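Local structure of aminotransferase, class III (Deinococcus radiodurans, 3I4J) at residues R216-C221 with S250-D255; A196-G201 with P243-R248; P161-P166 with P211-R216. The protein probably acts as a pyridoxal phosphate-dependent transaminase, passing amino groups between amino acids or amines and keto compounds. The protein carries 1 engineered substitution. All blocks are in the same frame, centred on the assembly; numbering follows the deposited sequence.

In the fold
From the N terminus, the chain first enters contact 3 at 161-166, on strand 162-163 at one edge of the seven-stranded sheet, then contact 2 at 196-201, at the end of strand 191-196. Helix 213-224 follows: its start closes contact 3, and from the shared residue R216 onward it opens contact 1. After strand 227-231, residues 243-248 close contact 2, and 250-255 close contact 1 on the way into strand 256-259. Contact 2 thus crosses both others, while contacts 3 and 1 stand in series. Y214 joins contacts 3 and 2, hydrogen-bonded through OH to P198 O, and L246 packs on P254 between contacts 2 and 1. Together they tie helix 213-224 to the sheet edge and connecting loops.

Contact 1: residues R216-C221 with S250-D255; sequences RVRDIC and SGVTPD
V252 meets R218 first: its CG1 lies 3.8 Å from R218 CB, an apolar touch against the base of a long polar side chain. Next comes T253, which contributes its backbone. Its O accepts a bond from R218 NH1 at 3.1 Å, almost straight (165°), on a lone pair in the carbonyl plane and at the edge of the guanidinium. D255 then closes the grip, its OD2 standing 2.8 Å from R218 NH2 in a salt bridge. The two planes are 64° apart, and NH2 meets OD2 on its syn side but 29° out of the carboxylate plane. R218 gets there by leaving the helix with CG anti to the backbone N and then bending at chi2 and chi3, which folds the chain toward the loop. Two acceptors near the guanidinium plane, one beside NH1 on the CD side and one at NH2, should limit the rotation of the planar group, and D222 of the same helix adds a second carboxylate at NH2. The pair joins helix 213-224 to the loop entering strand 256-259; D255 OD2 also accepts from F228 N of strand 227-231, while V217 and I220 pack on helix 178-186.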
loop_
_atom_site.group_PDB
_atom_site.type_symbol
_atom_site.label_atom_id
_atom_site.label_comp_id
_atom_site.label_asym_id
_atom_site.label_seq_id
_atom_site.Cartn_x
_atom_site.Cartn_y
_atom_site.Cartn_z
ATOM N N ARG C 216 13.823 -26.546 15.911
ATOM C CA ARG C 216 12.785 -27.522 16.232
ATOM C C ARG C 216 11.479 -27.184 15.512
ATOM O O ARG C 216 10.792 -28.080 15.023
ATOM C CB ARG C 216 12.570 -27.595 17.751
ATOM C CG ARG C 216 11.482 -28.584 18.203
ATOM C CD ARG C 216 11.729 -30.001 17.681
ATOM N NE ARG C 216 13.050 -30.493 18.055
ATOM C CZ ARG C 216 13.380 -30.924 19.272
ATOM N NH1 ARG C 216 12.479 -30.938 20.249
ATOM N NH2 ARG C 216 14.623 -31.318 19.518
ATOM N N VAL C 217 11.135 -25.899 15.436
ATOM C CA VAL C 217 9.921 -25.494 14.726
ATOM C C VAL C 217 10.006 -25.929 13.257
ATOM O O VAL C 217 9.052 -26.476 12.708
ATOM C CB VAL C 217 9.719 -23.954 14.775
ATOM C CG1 VAL C 217 8.653 -23.527 13.757
ATOM C CG2 VAL C 217 9.293 -23.533 16.170
ATOM N N ARG C 218 11.151 -25.679 12.630
ATOM C CA ARG C 218 11.361 -26.048 11.229
ATOM C C ARG C 218 11.112 -27.546 11.031
ATOM O O ARG C 218 10.411 -27.956 10.102
ATOM C CB ARG C 218 12.791 -25.697 10.806
ATOM C CG ARG C 218 13.209 -26.190 9.417
ATOM C CD ARG C 218 12.514 -25.433 8.295
ATOM N NE ARG C 218 11.202 -25.975 7.969
ATOM C CZ ARG C 218 10.381 -25.449 7.063
ATOM N NH1 ARG C 218 10.741 -24.358 6.396
ATOM N NH2 ARG C 218 9.210 -26.017 6.815
ATOM N N ASP C 219 11.686 -28.351 11.917
ATOM C CA ASP C 219 11.539 -29.801 11.850
ATOM C C ASP C 219 10.104 -30.254 12.082
ATOM O O ASP C 219 9.594 -31.110 11.363
ATOM C CB ASP C 219 12.475 -30.477 12.858
ATOM C CG ASP C 219 13.939 -30.341 12.478
ATOM O OD1 ASP C 219 14.229 -30.040 11.301
ATOM O OD2 ASP C 219 14.806 -30.548 13.355
ATOM N N ILE C 220 9.443 -29.686 13.087
ATOM C CA ILE C 220 8.059 -30.047 13.358
ATOM C C ILE C 220 7.183 -29.713 12.146
ATOM O O ILE C 220 6.285 -30.477 11.786
ATOM C CB ILE C 220 7.523 -29.299 14.607
ATOM C CG1 ILE C 220 8.231 -29.812 15.859
ATOM C CG2 ILE C 220 6.018 -29.490 14.739
ATOM C CD1 ILE C 220 8.003 -31.273 16.110
ATOM N N CYS C 221 7.449 -28.572 11.517
ATOM C CA CYS C 221 6.681 -28.163 10.347
ATOM C C CYS C 221 6.905 -29.137 9.193
ATOM O O CYS C 221 5.964 -29.497 8.485
ATOM C CB CYS C 221 7.057 -26.735 9.922
ATOM S SG CYS C 221 6.378 -25.433 11.020
ATOM N N SER C 250 20.781 -21.293 13.706
ATOM C CA SER C 250 21.418 -22.320 12.880
ATOM C C SER C 250 21.126 -22.226 11.384
ATOM O O SER C 250 21.079 -23.241 10.690
ATOM C CB SER C 250 21.015 -23.711 13.382
ATOM O OG SER C 250 21.338 -23.870 14.751
ATOM N N GLY C 251 20.930 -21.011 10.888
ATOM C CA GLY C 251 20.661 -20.829 9.472
ATOM C C GLY C 251 19.333 -21.368 8.977
ATOM O O GLY C 251 19.161 -21.582 7.779
ATOM N N VAL C 252 18.388 -21.581 9.886
ATOM C CA VAL C 252 17.072 -22.095 9.505
ATOM C C VAL C 252 16.419 -21.185 8.469
ATOM O O VAL C 252 16.552 -19.963 8.529
ATOM C CB VAL C 252 16.132 -22.215 10.735
ATOM C CG1 VAL C 252 14.687 -22.420 10.283
ATOM C CG2 VAL C 252 16.566 -23.398 11.606
ATOM N N THR C 253 15.733 -21.799 7.512
ATOM C CA THR C 253 15.043 -21.058 6.464
ATOM C C THR C 253 13.576 -21.461 6.462
ATOM O O THR C 253 13.235 -22.615 6.732
ATOM C CB THR C 253 15.651 -21.345 5.069
ATOM O OG1 THR C 253 15.623 -22.756 4.809
ATOM C CG2 THR C 253 17.085 -20.833 5.003
ATOM N N PRO C 254 12.680 -20.506 6.175
ATOM C CA PRO C 254 11.245 -20.777 6.143
ATOM C C PRO C 254 10.821 -21.184 4.737
ATOM O O PRO C 254 11.650 -21.240 3.826
ATOM C CB PRO C 254 10.649 -19.438 6.548
ATOM C CG PRO C 254 11.545 -18.472 5.813
ATOM C CD PRO C 254 12.949 -19.067 5.979
ATOM N N ASP C 255 9.535 -21.478 4.572
ATOM C CA ASP C 255 8.995 -21.827 3.267
ATOM C C ASP C 255 8.566 -20.518 2.598
ATOM O O ASP C 255 8.582 -20.395 1.378
ATOM C CB ASP C 255 7.814 -22.782 3.423
ATOM C CG ASP C 255 8.223 -24.099 4.053
ATOM O OD1 ASP C 255 9.190 -24.713 3.548
ATOM O OD2 ASP C 255 7.591 -24.519 5.046
#

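Contact 2: residues A196-G201 with P243-R248; sequences AEPVVG and PLALSR
P198 packs its ring against the short 3-10 turn 245-248, joining two loops of the large domain of a fold type I pyridoxal phosphate enzyme. One loop follows strand 191-196 and the other lies beyond strand 227-231, its parallel neighbour in the seven-stranded sheet. The tight part is the proline itself. P198 CB comes within 4.0 Å of A245 CB and 3.8 Å of L246 N, so the ring rests on the backbone between the two residues as much as on their side chains. The next ring atom, P198 CG, meets L246 CB at 3.9 Å, and these side chains cross at about a right angle. L246 touches the proline with the base of its side chain; with CG anti to the backbone N (chi1 -173°), the branched end goes on to pack against P254 and against F228 and A230 of strand 227-231. No hydrogen bond spans the two segments. The amide nitrogens at the start of the turn are instead satisfied by E232, whose two carboxylate oxygens each accept one, from A245 and from L246; the same residue also touches P198.

V199 makes a longer, still buried contact, its CG2 4.3 Å from A245 CB, and also touches T349 of strand 343-349. On the far side of the 3-10 segment the packing gives way to solvent: S247 is partly exposed, and R248 is exposed, with its side chain touching T349 and K323. Across the two segments themselves the contact is apolar, with E232 supplying the polar support. The turn itself is closed at that end by R248 N, which donates to A245 O at 3.0 Å.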
loop_
_atom_site.group_PDB
_atom_site.type_symbol
_atom_site.label_atom_id
_atom_site.label_comp_id
_atom_site.label_asym_id
_atom_site.label_seq_id
_atom_site.Cartn_x
_atom_site.Cartn_y
_atom_site.Cartn_z
ATOM N N ALA C 196 5.100 -16.848 12.279
ATOM C CA ALA C 196 5.641 -16.187 13.459
ATOM C C ALA C 196 6.735 -15.184 13.128
ATOM O O ALA C 196 7.423 -15.307 12.113
ATOM C CB ALA C 196 6.190 -17.229 14.440
ATOM N N GLU C 197 6.879 -14.176 13.989
ATOM C CA GLU C 197 7.940 -13.183 13.845
ATOM C C GLU C 197 9.102 -13.866 14.562
ATOM O O GLU C 197 8.957 -14.258 15.716
ATOM C CB GLU C 197 7.625 -11.905 14.623
ATOM C CG GLU C 197 6.397 -11.129 14.197
ATOM C CD GLU C 197 6.083 -10.006 15.174
ATOM O OE1 GLU C 197 5.471 -10.278 16.230
ATOM O OE2 GLU C 197 6.468 -8.857 14.895
ATOM N N PRO C 198 10.262 -14.014 13.905
ATOM C CA PRO C 198 11.378 -14.671 14.599
ATOM C C PRO C 198 11.667 -13.969 15.929
ATOM O O PRO C 198 11.859 -14.610 16.967
ATOM C CB PRO C 198 12.525 -14.543 13.599
ATOM C CG PRO C 198 11.813 -14.620 12.273
ATOM C CD PRO C 198 10.611 -13.707 12.508
ATOM N N VAL C 199 11.710 -12.642 15.876
ATOM C CA VAL C 199 11.920 -11.811 17.056
ATOM C C VAL C 199 10.679 -10.931 17.042
ATOM O O VAL C 199 10.384 -10.294 16.029
ATOM C CB VAL C 199 13.193 -10.943 16.926
ATOM C CG1 VAL C 199 13.298 -9.984 18.102
ATOM C CG2 VAL C 199 14.424 -11.841 16.879
ATOM N N VAL C 200 9.944 -10.924 18.147
ATOM C CA VAL C 200 8.706 -10.159 18.248
ATOM C C VAL C 200 8.899 -8.648 18.218
ATOM O O VAL C 200 9.884 -8.119 18.734
ATOM C CB VAL C 200 7.924 -10.550 19.524
ATOM C CG1 VAL C 200 6.635 -9.741 19.629
ATOM C CG2 VAL C 200 7.605 -12.042 19.488
ATOM N N GLY C 201 7.938 -7.964 17.605
ATOM C CA GLY C 201 7.997 -6.519 17.503
ATOM C C GLY C 201 7.227 -5.798 18.593
ATOM O O GLY C 201 7.357 -6.110 19.775
ATOM N N PRO C 243 20.839 -11.130 7.758
ATOM C CA PRO C 243 19.985 -10.767 6.616
ATOM C C PRO C 243 18.518 -10.977 6.988
ATOM O O PRO C 243 17.680 -10.106 6.764
ATOM C CB PRO C 243 20.466 -11.706 5.518
ATOM C CG PRO C 243 21.947 -11.797 5.818
ATOM C CD PRO C 243 21.961 -11.987 7.326
ATOM N N LEU C 244 18.221 -12.153 7.536
ATOM C CA LEU C 244 16.882 -12.471 8.028
ATOM C C LEU C 244 17.143 -12.933 9.459
ATOM O O LEU C 244 18.079 -13.697 9.706
ATOM C CB LEU C 244 16.225 -13.592 7.215
ATOM C CG LEU C 244 15.786 -13.245 5.788
ATOM C CD1 LEU C 244 15.274 -14.493 5.092
ATOM C CD2 LEU C 244 14.701 -12.170 5.828
ATOM N N ALA C 245 16.336 -12.460 10.403
ATOM C CA ALA C 245 16.524 -12.818 11.808
ATOM C C ALA C 245 16.429 -14.313 12.067
ATOM O O ALA C 245 17.115 -14.842 12.947
ATOM C CB ALA C 245 15.504 -12.078 12.678
ATOM N N LEU C 246 15.579 -14.995 11.307
ATOM C CA LEU C 246 15.387 -16.435 11.482
ATOM C C LEU C 246 16.688 -17.218 11.353
ATOM O O LEU C 246 16.888 -18.223 12.041
ATOM C CB LEU C 246 14.376 -16.964 10.460
ATOM C CG LEU C 246 13.941 -18.426 10.626
ATOM C CD1 LEU C 246 13.258 -18.593 11.978
ATOM C CD2 LEU C 246 12.993 -18.833 9.499
ATOM N N SER C 247 17.566 -16.748 10.470
ATOM C CA SER C 247 18.855 -17.396 10.217
ATOM C C SER C 247 19.780 -17.443 11.424
ATOM O O SER C 247 20.729 -18.230 11.450
ATOM C CB SER C 247 19.578 -16.695 9.063
ATOM O OG SER C 247 18.823 -16.789 7.870
ATOM N N ARG C 248 19.527 -16.600 12.418
ATOM C CA ARG C 248 20.368 -16.594 13.610
ATOM C C ARG C 248 20.259 -17.940 14.316
ATOM O O ARG C 248 21.133 -18.321 15.098
ATOM C CB ARG C 248 19.959 -15.463 14.556
ATOM C CG ARG C 248 20.260 -14.071 14.010
ATOM C CD ARG C 248 19.850 -12.994 15.003
ATOM N NE ARG C 248 20.621 -13.081 16.241
ATOM C CZ ARG C 248 21.747 -12.414 16.480
ATOM N NH1 ARG C 248 22.247 -11.591 15.569
ATOM N NH2 ARG C 248 22.381 -12.581 17.637
#

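Contact 3: residues P161-P166 with P211-R216; sequences PKLPKP and PGYYER
Y213 reaches out from the first turn of its helix toward L163 and P166, and carries both of the direct side-chain contacts. CG stands anti to the backbone N (chi1 -174°), which extends the ring away from the helix and toward the other segment, while chi2 of 94° sets the ring roughly perpendicular to the plane of CA, CB and CG. L163 comes from the opposite direction. Its CG is likewise anti, and its branch atom CD2 ends 3.8 Å from Y213 OH, an apolar methyl beside a phenolic oxygen. P166 approaches the ring obliquely, with CB 4.2 Å from Y213 CE1.

Helix 213-224 is the connecting helix of a beta-alpha-beta crossover between the parallel strands 191-196 and 227-231, in the large domain of a fold type I enzyme. Strand 162-163 is the outermost on its side of the same sheet, so the tyrosine bridges from the crossover helix to the sheet edge. G212 occupies the N-cap position, where its backbone angles would jam a CB against the preceding carbonyl O.

The hydroxyl of Y213 has two polar partners. R127, of strand 123-127, hydrogen-bonds to it through NH1 and does the same for Y214 OH. A water lying in the plane of the Y213 ring is 2.7 Å from Y213 OH and donates to P164 O at 2.8 Å, which carries the link across to the backbone of the other segment. Y214 leaves the helix on a different course, and its ring lies beneath an edge of its neighbour: Y213 CD2 sits 3.5 Å above the plane of the Y214 ring, over its centre.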
loop_
_atom_site.group_PDB
_atom_site.type_symbol
_atom_site.label_atom_id
_atom_site.label_comp_id
_atom_site.label_asym_id
_atom_site.label_seq_id
_atom_site.Cartn_x
_atom_site.Cartn_y
_atom_site.Cartn_z
ATOM N N PRO C 161 -5.819 -20.947 15.293
ATOM C CA PRO C 161 -5.410 -21.444 16.609
ATOM C C PRO C 161 -4.174 -20.675 17.077
ATOM O O PRO C 161 -3.393 -20.189 16.262
ATOM C CB PRO C 161 -5.130 -22.923 16.349
ATOM C CG PRO C 161 -4.683 -22.941 14.929
ATOM C CD PRO C 161 -5.642 -21.979 14.259
ATOM N N LYS C 162 -4.003 -20.572 18.388
ATOM C CA LYS C 162 -2.881 -19.834 18.952
ATOM C C LYS C 162 -1.868 -20.686 19.703
ATOM O O LYS C 162 -2.235 -21.551 20.495
ATOM C CB LYS C 162 -3.410 -18.746 19.888
ATOM C CG LYS C 162 -4.178 -17.634 19.173
ATOM C CD LYS C 162 -3.241 -16.795 18.325
ATOM C CE LYS C 162 -3.940 -15.568 17.748
ATOM N NZ LYS C 162 -2.974 -14.668 17.040
ATOM N N LEU C 163 -0.592 -20.423 19.441
ATOM C CA LEU C 163 0.506 -21.116 20.100
ATOM C C LEU C 163 0.919 -20.211 21.261
ATOM O O LEU C 163 0.875 -18.981 21.145
ATOM C CB LEU C 163 1.693 -21.284 19.143
ATOM C CG LEU C 163 2.913 -22.029 19.692
ATOM C CD1 LEU C 163 2.561 -23.509 19.835
ATOM C CD2 LEU C 163 4.106 -21.858 18.754
ATOM N N PRO C 164 1.319 -20.803 22.399
ATOM C CA PRO C 164 1.730 -19.997 23.552
ATOM C C PRO C 164 2.937 -19.103 23.269
ATOM O O PRO C 164 3.761 -19.396 22.399
ATOM C CB PRO C 164 2.046 -21.051 24.616
ATOM C CG PRO C 164 1.124 -22.172 24.260
ATOM C CD PRO C 164 1.248 -22.230 22.758
ATOM N N LYS C 165 3.036 -18.016 24.023
ATOM C CA LYS C 165 4.146 -17.086 23.881
ATOM C C LYS C 165 5.441 -17.855 24.140
ATOM O O LYS C 165 5.471 -18.773 24.964
ATOM C CB LYS C 165 3.993 -15.954 24.901
ATOM C CG LYS C 165 5.112 -14.934 24.900
ATOM C CD LYS C 165 4.882 -13.853 25.956
ATOM C CE LYS C 165 3.621 -13.049 25.679
ATOM N NZ LYS C 165 3.510 -11.860 26.579
ATOM N N PRO C 166 6.521 -17.511 23.425
ATOM C CA PRO C 166 7.779 -18.226 23.654
ATOM C C PRO C 166 8.340 -17.903 25.041
ATOM O O PRO C 166 8.073 -16.833 25.596
ATOM C CB PRO C 166 8.674 -17.722 22.520
ATOM C CG PRO C 166 8.149 -16.336 22.263
ATOM C CD PRO C 166 6.658 -16.524 22.339
ATOM N N PRO C 211 17.889 -20.353 22.078
ATOM C CA PRO C 211 18.527 -21.111 21.005
ATOM C C PRO C 211 17.837 -22.468 20.886
ATOM O O PRO C 211 17.330 -23.000 21.883
ATOM C CB PRO C 211 19.973 -21.227 21.484
ATOM C CG PRO C 211 20.173 -19.931 22.219
ATOM C CD PRO C 211 18.891 -19.823 23.021
ATOM N N GLY C 212 17.802 -23.009 19.670
ATOM C CA GLY C 212 17.178 -24.300 19.436
ATOM C C GLY C 212 15.697 -24.269 19.103
ATOM O O GLY C 212 15.150 -25.250 18.593
ATOM N N TYR C 213 15.043 -23.139 19.365
ATOM C CA TYR C 213 13.607 -23.008 19.120
ATOM C C TYR C 213 13.187 -23.161 17.657
ATOM O O TYR C 213 12.398 -24.045 17.318
ATOM C CB TYR C 213 13.120 -21.653 19.643
ATOM C CG TYR C 213 11.623 -21.440 19.573
ATOM C CD1 TYR C 213 10.807 -21.729 20.666
ATOM C CD2 TYR C 213 11.034 -20.882 18.437
ATOM C CE1 TYR C 213 9.437 -21.452 20.637
ATOM C CE2 TYR C 213 9.671 -20.606 18.395
ATOM C CZ TYR C 213 8.882 -20.885 19.499
ATOM O OH TYR C 213 7.552 -20.549 19.487
ATOM N N TYR C 214 13.704 -22.306 16.780
ATOM C CA TYR C 214 13.303 -22.396 15.384
ATOM C C TYR C 214 13.819 -23.619 14.644
ATOM O O TYR C 214 13.223 -24.036 13.648
ATOM C CB TYR C 214 13.657 -21.105 14.651
ATOM C CG TYR C 214 12.790 -19.965 15.128
ATOM C CD1 TYR C 214 11.407 -19.995 14.948
ATOM C CD2 TYR C 214 13.340 -18.898 15.837
ATOM C CE1 TYR C 214 10.585 -18.982 15.479
ATOM C CE2 TYR C 214 12.537 -17.891 16.369
ATOM C CZ TYR C 214 11.167 -17.939 16.190
ATOM O OH TYR C 214 10.383 -16.951 16.752
ATOM N N GLU C 215 14.919 -24.195 15.122
ATOM C CA GLU C 215 15.439 -25.405 14.499
ATOM C C GLU C 215 14.372 -26.483 14.698
ATOM O O GLU C 215 14.044 -27.230 13.771
ATOM C CB GLU C 215 16.753 -25.845 15.160
ATOM C CG GLU C 215 17.947 -24.933 14.876
ATOM C CD GLU C 215 18.069 -23.763 15.839
ATOM O OE1 GLU C 215 17.107 -23.465 16.579
ATOM O OE2 GLU C 215 19.140 -23.127 15.848
ATOM N N ARG C 216 13.823 -26.546 15.911
ATOM C CA ARG C 216 12.785 -27.522 16.232
ATOM C C ARG C 216 11.479 -27.184 15.512
ATOM O O ARG C 216 10.792 -28.080 15.023
ATOM C CB ARG C 216 12.570 -27.595 17.751
ATOM C CG ARG C 216 11.482 -28.584 18.203
ATOM C CD ARG C 216 11.729 -30.001 17.681
ATOM N NE ARG C 216 13.050 -30.493 18.055
ATOM C CZ ARG C 216 13.380 -30.924 19.272
ATOM N NH1 ARG C 216 12.479 -30.938 20.249
ATOM N NH2 ARG C 216 14.623 -31.318 19.518
HETATM O O HOH W 1 6.098 -20.814 21.690
#